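Local coordinates for vacuolar protein sorting-associated protein VTA1 (Saccharomyces cerevisiae, PDB 2RKK) that functions in multivesicular body sorting at the endosome and probably associates with VPS20, at residues A[2-16]-A[25-39]. Residues are numbered along the deposited sequence; the frame is centred on the assembly and turned at random.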
ATOM      1  N   MET A   2      17.741 -21.902   7.368  1.00116.56           N
ATOM      2  CA  MET A   2      17.150 -21.317   6.171  1.00115.31           C
ATOM      3  C   MET A   2      15.637 -21.284   6.355  1.00114.29           C
ATOM      4  O   MET A   2      15.026 -20.217   6.291  1.00115.10           O
ATOM      5  CB  MET A   2      17.514 -22.151   4.933  1.00115.28           C
ATOM      6  CG  MET A   2      17.124 -21.539   3.580  1.00114.38           C
ATOM      7  SD  MET A   2      15.367 -21.581   3.128  1.00112.44           S
ATOM      8  CE  MET A   2      14.967 -19.846   3.272  1.00113.62           C
ATOM      9  N   ALA A   3      15.044 -22.452   6.599  1.00112.07           N
ATOM     10  CA  ALA A   3      13.600 -22.561   6.791  1.00109.33           C
ATOM     11  C   ALA A   3      13.103 -21.564   7.836  1.00108.03           C
ATOM     12  O   ALA A   3      11.911 -21.257   7.895  1.00108.31           O
ATOM     13  CB  ALA A   3      13.231 -23.980   7.199  1.00108.46           C
ATOM     14  N   SER A   4      14.025 -21.059   8.654  1.00106.16           N
ATOM     15  CA  SER A   4      13.686 -20.085   9.691  1.00103.93           C
ATOM     16  C   SER A   4      13.589 -18.702   9.058  1.00102.06           C
ATOM     17  O   SER A   4      12.644 -17.956   9.310  1.00101.95           O
ATOM     18  CB  SER A   4      14.758 -20.065  10.779  1.00103.72           C
ATOM     19  OG  SER A   4      15.981 -19.573  10.266  1.00103.76           O
ATOM     20  N   ASN A   5      14.574 -18.369   8.229  1.00 99.06           N
ATOM     21  CA  ASN A   5      14.577 -17.084   7.555  1.00 95.55           C
ATOM     22  C   ASN A   5      13.294 -16.957   6.725  1.00 92.59           C
ATOM     23  O   ASN A   5      12.615 -15.937   6.790  1.00 92.78           O
ATOM     24  CB  ASN A   5      15.820 -16.946   6.667  1.00 96.00           C
ATOM     25  CG  ASN A   5      16.783 -15.863   7.169  1.00 96.58           C
ATOM     26  OD1 ASN A   5      17.079 -14.897   6.452  1.00 96.38           O
ATOM     27  ND2 ASN A   5      17.271 -16.019   8.406  1.00 95.63           N
ATOM     28  N   ALA A   6      12.960 -17.999   5.966  1.00 88.95           N
ATOM     29  CA  ALA A   6      11.756 -18.002   5.135  1.00 86.13           C
ATOM     30  C   ALA A   6      10.493 -17.948   5.984  1.00 85.21           C
ATOM     31  O   ALA A   6       9.526 -17.246   5.652  1.00 86.68           O
ATOM     32  CB  ALA A   6      11.726 -19.241   4.259  1.00 84.24           C
ATOM     33  N   ALA A   7      10.505 -18.711   7.072  1.00 82.64           N
ATOM     34  CA  ALA A   7       9.383 -18.773   7.999  1.00 77.28           C
ATOM     35  C   ALA A   7       9.072 -17.372   8.512  1.00 74.06           C
ATOM     36  O   ALA A   7       7.903 -16.991   8.610  1.00 73.60           O
ATOM     37  CB  ALA A   7       9.724 -19.693   9.151  1.00 77.75           C
ATOM     38  N   ARG A   8      10.116 -16.603   8.826  1.00 70.37           N
ATOM     39  CA  ARG A   8       9.904 -15.241   9.320  1.00 68.96           C
ATOM     40  C   ARG A   8       9.185 -14.401   8.289  1.00 67.94           C
ATOM     41  O   ARG A   8       8.200 -13.722   8.599  1.00 67.73           O
ATOM     42  CB  ARG A   8      11.220 -14.540   9.673  1.00 67.59           C
ATOM     43  CG  ARG A   8      10.997 -13.107  10.154  1.00 67.34           C
ATOM     44  CD  ARG A   8      12.297 -12.396  10.457  1.00 68.92           C
ATOM     45  NE  ARG A   8      13.222 -12.563   9.352  1.00 71.30           N
ATOM     46  CZ  ARG A   8      14.275 -13.359   9.392  1.00 74.39           C
ATOM     47  NH1 ARG A   8      14.551 -14.046  10.488  1.00 76.24           N
ATOM     48  NH2 ARG A   8      15.014 -13.512   8.313  1.00 76.61           N
ATOM     49  N   VAL A   9       9.708 -14.443   7.066  1.00 66.51           N
ATOM     50  CA  VAL A   9       9.143 -13.707   5.948  1.00 63.14           C
ATOM     51  C   VAL A   9       7.688 -14.115   5.753  1.00 62.42           C
ATOM     52  O   VAL A   9       6.788 -13.277   5.795  1.00 62.25           O
ATOM     53  CB  VAL A   9       9.951 -13.977   4.661  1.00 61.24           C
ATOM     54  CG1 VAL A   9       9.145 -13.600   3.434  1.00 59.12           C
ATOM     55  CG2 VAL A   9      11.247 -13.185   4.712  1.00 60.11           C
ATOM     56  N   VAL A  10       7.452 -15.408   5.575  1.00 59.95           N
ATOM     57  CA  VAL A  10       6.092 -15.868   5.378  1.00 61.35           C
ATOM     58  C   VAL A  10       5.151 -15.400   6.488  1.00 61.46           C
ATOM     59  O   VAL A  10       3.993 -15.072   6.228  1.00 60.78           O
ATOM     60  CB  VAL A  10       6.024 -17.401   5.268  1.00 61.79           C
ATOM     61  CG1 VAL A  10       4.582 -17.844   5.098  1.00 59.88           C
ATOM     62  CG2 VAL A  10       6.855 -17.865   4.084  1.00 61.91           C
ATOM     63  N   ALA A  11       5.642 -15.373   7.722  1.00 62.61           N
ATOM     64  CA  ALA A  11       4.834 -14.909   8.852  1.00 64.00           C
ATOM     65  C   ALA A  11       4.473 -13.435   8.666  1.00 65.28           C
ATOM     66  O   ALA A  11       3.322 -13.035   8.840  1.00 65.69           O
ATOM     67  CB  ALA A  11       5.594 -15.087  10.144  1.00 62.82           C
ATOM     68  N   THR A  12       5.471 -12.634   8.301  1.00 66.21           N
ATOM     69  CA  THR A  12       5.280 -11.205   8.085  1.00 66.03           C
ATOM     70  C   THR A  12       4.361 -10.941   6.900  1.00 64.99           C
ATOM     71  O   THR A  12       3.609  -9.969   6.889  1.00 63.57           O
ATOM     72  CB  THR A  12       6.610 -10.501   7.800  1.00 66.72           C
ATOM     73  OG1 THR A  12       7.583 -10.893   8.776  1.00 69.62           O
ATOM     74  CG2 THR A  12       6.426  -8.993   7.847  1.00 66.88           C
ATOM     75  N   ALA A  13       4.460 -11.798   5.891  1.00 64.81           N
ATOM     76  CA  ALA A  13       3.647 -11.675   4.696  1.00 65.22           C
ATOM     77  C   ALA A  13       2.178 -11.800   5.075  1.00 66.65           C
ATOM     78  O   ALA A  13       1.341 -10.999   4.648  1.00 65.98           O
ATOM     79  CB  ALA A  13       4.023 -12.756   3.702  1.00 63.61           C
ATOM     80  N   LYS A  14       1.882 -12.816   5.881  1.00 68.90           N
ATOM     81  CA  LYS A  14       0.529 -13.074   6.342  1.00 70.94           C
ATOM     82  C   LYS A  14       0.049 -11.907   7.184  1.00 72.03           C
ATOM     83  O   LYS A  14      -1.112 -11.511   7.107  1.00 73.62           O
ATOM     84  CB  LYS A  14       0.484 -14.390   7.133  1.00 72.19           C
ATOM     85  CG  LYS A  14       0.714 -15.606   6.239  1.00 77.58           C
ATOM     86  CD  LYS A  14       0.641 -16.961   6.961  1.00 79.91           C
ATOM     87  CE  LYS A  14       0.766 -18.119   5.948  1.00 81.08           C
ATOM     88  NZ  LYS A  14       0.671 -19.490   6.547  1.00 81.76           N
ATOM     89  N   ASP A  15       0.942 -11.336   7.978  1.00 72.99           N
ATOM     90  CA  ASP A  15       0.549 -10.202   8.792  1.00 74.76           C
ATOM     91  C   ASP A  15       0.163  -9.035   7.893  1.00 74.81           C
ATOM     92  O   ASP A  15      -0.831  -8.363   8.142  1.00 74.17           O
ATOM     93  CB  ASP A  15       1.682  -9.820   9.732  1.00 77.67           C
ATOM     94  CG  ASP A  15       1.609 -10.578  11.038  1.00 81.28           C
ATOM     95  OD1 ASP A  15       1.271 -11.789  10.997  1.00 84.34           O
ATOM     96  OD2 ASP A  15       1.877  -9.981  12.106  1.00 83.82           O
ATOM     97  N   PHE A  16       0.943  -8.801   6.845  1.00 74.95           N
ATOM     98  CA  PHE A  16       0.638  -7.719   5.928  1.00 75.27           C
ATOM     99  C   PHE A  16      -0.669  -7.909   5.181  1.00 77.74           C
ATOM    100  O   PHE A  16      -1.273  -6.932   4.723  1.00 78.36           O
ATOM    101  CB  PHE A  16       1.737  -7.541   4.903  1.00 72.88           C
ATOM    102  CG  PHE A  16       2.844  -6.669   5.366  1.00 70.51           C
ATOM    103  CD1 PHE A  16       3.801  -7.151   6.233  1.00 72.05           C
ATOM    104  CD2 PHE A  16       2.936  -5.359   4.933  1.00 70.13           C
ATOM    105  CE1 PHE A  16       4.847  -6.339   6.653  1.00 71.86           C
ATOM    106  CE2 PHE A  16       3.979  -4.541   5.350  1.00 69.62           C
ATOM    107  CZ  PHE A  16       4.929  -5.033   6.207  1.00 69.64           C
ATOM    108  N   GLY A  25       2.401  -7.993   0.871  1.00 63.23           N
ATOM    109  CA  GLY A  25       2.459  -9.387   1.270  1.00 61.66           C
ATOM    110  C   GLY A  25       2.571 -10.321   0.087  1.00 62.02           C
ATOM    111  O   GLY A  25       3.077 -11.442   0.207  1.00 60.38           O
ATOM    112  N   TYR A  26       2.084  -9.864  -1.065  1.00 63.48           N
ATOM    113  CA  TYR A  26       2.147 -10.662  -2.284  1.00 63.06           C
ATOM    114  C   TYR A  26       3.616 -10.938  -2.590  1.00 63.45           C
ATOM    115  O   TYR A  26       4.057 -12.086  -2.629  1.00 64.16           O
ATOM    116  CB  TYR A  26       1.514  -9.891  -3.444  1.00 61.28           C
ATOM    117  CG  TYR A  26       1.766 -10.489  -4.812  1.00 61.73           C
ATOM    118  CD1 TYR A  26       1.211 -11.740  -5.172  1.00 61.43           C
ATOM    119  CD2 TYR A  26       2.500  -9.776  -5.776  1.00 60.44           C
ATOM    120  CE1 TYR A  26       1.369 -12.261  -6.462  1.00 61.07           C
ATOM    121  CE2 TYR A  26       2.671 -10.278  -7.062  1.00 61.37           C
ATOM    122  CZ  TYR A  26       2.099 -11.521  -7.407  1.00 63.04           C
ATOM    123  OH  TYR A  26       2.233 -12.008  -8.692  1.00 61.65           O
ATOM    124  N   TYR A  27       4.361  -9.854  -2.784  1.00 62.49           N
ATOM    125  CA  TYR A  27       5.775  -9.913  -3.094  1.00 59.53           C
ATOM    126  C   TYR A  27       6.631 -10.534  -2.009  1.00 59.00           C
ATOM    127  O   TYR A  27       7.658 -11.158  -2.305  1.00 58.39           O
ATOM    128  CB  TYR A  27       6.253  -8.521  -3.467  1.00 57.78           C
ATOM    129  CG  TYR A  27       5.731  -8.138  -4.828  1.00 59.89           C
ATOM    130  CD1 TYR A  27       4.847  -7.072  -5.003  1.00 60.42           C
ATOM    131  CD2 TYR A  27       6.121  -8.855  -5.952  1.00 59.42           C
ATOM    132  CE1 TYR A  27       4.374  -6.730  -6.279  1.00 60.75           C
ATOM    133  CE2 TYR A  27       5.658  -8.527  -7.215  1.00 59.66           C
ATOM    134  CZ  TYR A  27       4.796  -7.471  -7.375  1.00 60.76           C
ATOM    135  OH  TYR A  27       4.379  -7.153  -8.642  1.00 62.34           O
ATOM    136  N   LEU A  28       6.213 -10.362  -0.759  1.00 58.30           N
ATOM    137  CA  LEU A  28       6.934 -10.965   0.349  1.00 57.28           C
ATOM    138  C   LEU A  28       6.868 -12.462   0.159  1.00 59.14           C
ATOM    139  O   LEU A  28       7.833 -13.174   0.418  1.00 60.79           O
ATOM    140  CB  LEU A  28       6.280 -10.596   1.669  1.00 52.97           C
ATOM    141  CG  LEU A  28       6.788  -9.294   2.262  1.00 53.96           C
ATOM    142  CD1 LEU A  28       6.098  -9.025   3.599  1.00 52.33           C
ATOM    143  CD2 LEU A  28       8.294  -9.394   2.430  1.00 49.61           C
ATOM    144  N   GLN A  29       5.730 -12.945  -0.320  1.00 60.92           N
ATOM    145  CA  GLN A  29       5.553 -14.380  -0.507  1.00 62.67           C
ATOM    146  C   GLN A  29       6.372 -14.905  -1.641  1.00 62.19           C
ATOM    147  O   GLN A  29       7.053 -15.928  -1.530  1.00 60.55           O
ATOM    148  CB  GLN A  29       4.089 -14.692  -0.770  1.00 64.53           C
ATOM    149  CG  GLN A  29       3.241 -14.530   0.445  1.00 68.84           C
ATOM    150  CD  GLN A  29       1.784 -14.493   0.111  1.00 71.66           C
ATOM    151  OE1 GLN A  29       1.171 -15.521  -0.153  1.00 73.97           O
ATOM    152  NE2 GLN A  29       1.217 -13.291   0.095  1.00 74.40           N
ATOM    153  N   LEU A  30       6.262 -14.193  -2.752  1.00 61.65           N
ATOM    154  CA  LEU A  30       6.973 -14.521  -3.977  1.00 61.70           C
ATOM    155  C   LEU A  30       8.456 -14.620  -3.643  1.00 61.47           C
ATOM    156  O   LEU A  30       9.174 -15.484  -4.152  1.00 60.15           O
ATOM    157  CB  LEU A  30       6.718 -13.416  -4.994  1.00 60.51           C
ATOM    158  CG  LEU A  30       6.886 -13.768  -6.454  1.00 60.08           C
ATOM    159  CD1 LEU A  30       6.170 -15.063  -6.782  1.00 58.03           C
ATOM    160  CD2 LEU A  30       6.321 -12.614  -7.269  1.00 60.69           C
ATOM    161  N   TYR A  31       8.888 -13.715  -2.770  1.00 61.62           N
ATOM    162  CA  TYR A  31      10.259 -13.661  -2.303  1.00 61.75           C
ATOM    163  C   TYR A  31      10.530 -14.960  -1.512  1.00 62.16           C
ATOM    164  O   TYR A  31      11.421 -15.727  -1.881  1.00 62.68           O
ATOM    165  CB  TYR A  31      10.455 -12.372  -1.457  1.00 59.48           C
ATOM    166  CG  TYR A  31      11.747 -12.289  -0.650  1.00 58.76           C
ATOM    167  CD1 TYR A  31      12.972 -12.731  -1.183  1.00 58.34           C
ATOM    168  CD2 TYR A  31      11.741 -11.786   0.660  1.00 57.96           C
ATOM    169  CE1 TYR A  31      14.154 -12.691  -0.431  1.00 55.75           C
ATOM    170  CE2 TYR A  31      12.913 -11.730   1.419  1.00 56.86           C
ATOM    171  CZ  TYR A  31      14.117 -12.195   0.860  1.00 56.21           C
ATOM    172  OH  TYR A  31      15.286 -12.196   1.589  1.00 54.27           O
ATOM    173  N   ALA A  32       9.739 -15.222  -0.466  1.00 62.23           N
ATOM    174  CA  ALA A  32       9.893 -16.433   0.349  1.00 61.61           C
ATOM    175  C   ALA A  32       9.937 -17.682  -0.523  1.00 61.35           C
ATOM    176  O   ALA A  32      10.650 -18.638  -0.233  1.00 59.66           O
ATOM    177  CB  ALA A  32       8.754 -16.553   1.352  1.00 59.44           C
ATOM    178  N   VAL A  33       9.168 -17.673  -1.597  1.00 63.08           N
ATOM    179  CA  VAL A  33       9.142 -18.811  -2.491  1.00 65.42           C
ATOM    180  C   VAL A  33      10.528 -19.031  -3.099  1.00 67.94           C
ATOM    181  O   VAL A  33      11.069 -20.125  -3.000  1.00 69.64           O
ATOM    182  CB  VAL A  33       8.106 -18.610  -3.618  1.00 64.08           C
ATOM    183  CG1 VAL A  33       7.954 -19.868  -4.421  1.00 62.63           C
ATOM    184  CG2 VAL A  33       6.773 -18.212  -3.022  1.00 66.16           C
ATOM    185  N   GLU A  34      11.105 -17.994  -3.712  1.00 69.47           N
ATOM    186  CA  GLU A  34      12.428 -18.082  -4.342  1.00 70.35           C
ATOM    187  C   GLU A  34      13.473 -18.467  -3.313  1.00 69.18           C
ATOM    188  O   GLU A  34      14.465 -19.136  -3.604  1.00 69.66           O
ATOM    189  CB  GLU A  34      12.799 -16.742  -4.984  1.00 72.62           C
ATOM    190  CG  GLU A  34      11.691 -16.208  -5.869  1.00 78.98           C
ATOM    191  CD  GLU A  34      12.181 -15.368  -7.038  1.00 81.53           C
ATOM    192  OE1 GLU A  34      13.138 -14.575  -6.843  1.00 82.58           O
ATOM    193  OE2 GLU A  34      11.589 -15.498  -8.151  1.00 82.89           O
ATOM    194  N   LEU A  35      13.223 -18.046  -2.090  1.00 67.95           N
ATOM    195  CA  LEU A  35      14.117 -18.342  -0.997  1.00 67.26           C
ATOM    196  C   LEU A  35      14.164 -19.849  -0.707  1.00 69.45           C
ATOM    197  O   LEU A  35      15.227 -20.398  -0.445  1.00 70.04           O
ATOM    198  CB  LEU A  35      13.644 -17.582   0.233  1.00 63.78           C
ATOM    199  CG  LEU A  35      14.703 -16.943   1.099  1.00 59.38           C
ATOM    200  CD1 LEU A  35      15.615 -16.036   0.301  1.00 58.60           C
ATOM    201  CD2 LEU A  35      13.993 -16.200   2.179  1.00 59.10           C
ATOM    202  N   ILE A  36      13.008 -20.507  -0.761  1.00 72.50           N
ATOM    203  CA  ILE A  36      12.882 -21.949  -0.508  1.00 75.34           C
ATOM    204  C   ILE A  36      13.397 -22.781  -1.688  1.00 77.81           C
ATOM    205  O   ILE A  36      14.150 -23.742  -1.515  1.00 78.02           O
ATOM    206  CB  ILE A  36      11.387 -22.317  -0.236  1.00 74.25           C
ATOM    207  CG1 ILE A  36      10.964 -21.712   1.105  1.00 72.94           C
ATOM    208  CG2 ILE A  36      11.174 -23.842  -0.269  1.00 71.99           C
ATOM    209  CD1 ILE A  36       9.478 -21.738   1.375  1.00 70.90           C
ATOM    210  N   LEU A  37      12.978 -22.393  -2.884  1.00 81.56           N
ATOM    211  CA  LEU A  37      13.370 -23.077  -4.099  1.00 85.88           C
ATOM    212  C   LEU A  37      14.839 -22.812  -4.442  1.00 89.74           C
ATOM    213  O   LEU A  37      15.346 -23.310  -5.444  1.00 91.34           O
ATOM    214  CB  LEU A  37      12.457 -22.633  -5.253  1.00 83.90           C
ATOM    215  CG  LEU A  37      10.969 -22.969  -5.077  1.00 82.39           C
ATOM    216  CD1 LEU A  37      10.104 -22.203  -6.065  1.00 80.75           C
ATOM    217  CD2 LEU A  37      10.778 -24.467  -5.245  1.00 81.74           C
ATOM    218  N   SER A  38      15.528 -22.033  -3.612  1.00 94.02           N
ATOM    219  CA  SER A  38      16.933 -21.728  -3.876  1.00 98.42           C
ATOM    220  C   SER A  38      17.845 -22.718  -3.159  1.00102.52           C
ATOM    221  O   SER A  38      19.021 -22.856  -3.503  1.00104.19           O
ATOM    222  CB  SER A  38      17.271 -20.310  -3.415  1.00 96.53           C
ATOM    223  OG  SER A  38      17.359 -20.257  -2.006  1.00 96.40           O
ATOM    224  N   GLU A  39      17.294 -23.396  -2.154  1.00106.54           N
ATOM    225  CA  GLU A  39      18.041 -24.382  -1.379  1.00110.40           C
ATOM    226  C   GLU A  39      17.964 -25.749  -2.029  1.00113.38           C
ATOM    227  O   GLU A  39      16.894 -26.366  -2.089  1.00114.01           O
ATOM    228  CB  GLU A  39      17.511 -24.451   0.054  1.00109.99           C
ATOM    229  CG  GLU A  39      17.854 -23.228   0.881  1.00110.94           C
ATOM    230  CD  GLU A  39      19.320 -23.167   1.277  1.00111.40           C
ATOM    231  OE1 GLU A  39      19.736 -23.965   2.155  1.00111.12           O
ATOM    232  OE2 GLU A  39      20.051 -22.322   0.707  1.00110.85           O
TER
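Val9 wedges into helix 25-36 with both methyls: CG1 lies 3.6 Å from Ala32 CB, while CG2 meets the Tyr31 ring at CE2, 4.0 Å away. Its chi1 of 162° sets CG1 anti to the backbone N and turns CG2 to that ring. Val10 CG2 reaches the same Ala32 methyl, so both valines touch it. Leu28 lies against Ala13, CB to CB at 3.7 Å, and its CD1 crosses to Phe16 CD1. At the other end Met2 bends so that CE touches Leu35 CG at 3.6 Å and CG slides past the aliphatic part of Glu39. Cutting Met2 back to an alanine would probably open a gap beside Leu35 CG and leave the Glu39 chain freer to turn.

The helices form an antiparallel hairpin, axes 8.3 Å apart and at 162°, within an all-helical domain whose MIT motif probably binds ESCRT-III proteins, as in relatives. Small residues let the backbones close in, Ala13 CA standing 4.3 Å from Gly25 CA.

No hydrogen bond joins the segments. Gln29 NE2 instead turns back to Gly25 O at 2.6 Å, from above the carbonyl plane, while Gln29 N approaches the opposite face. Helix 116-135 flanks the pair, with Asp127 salt-bridged to Arg8.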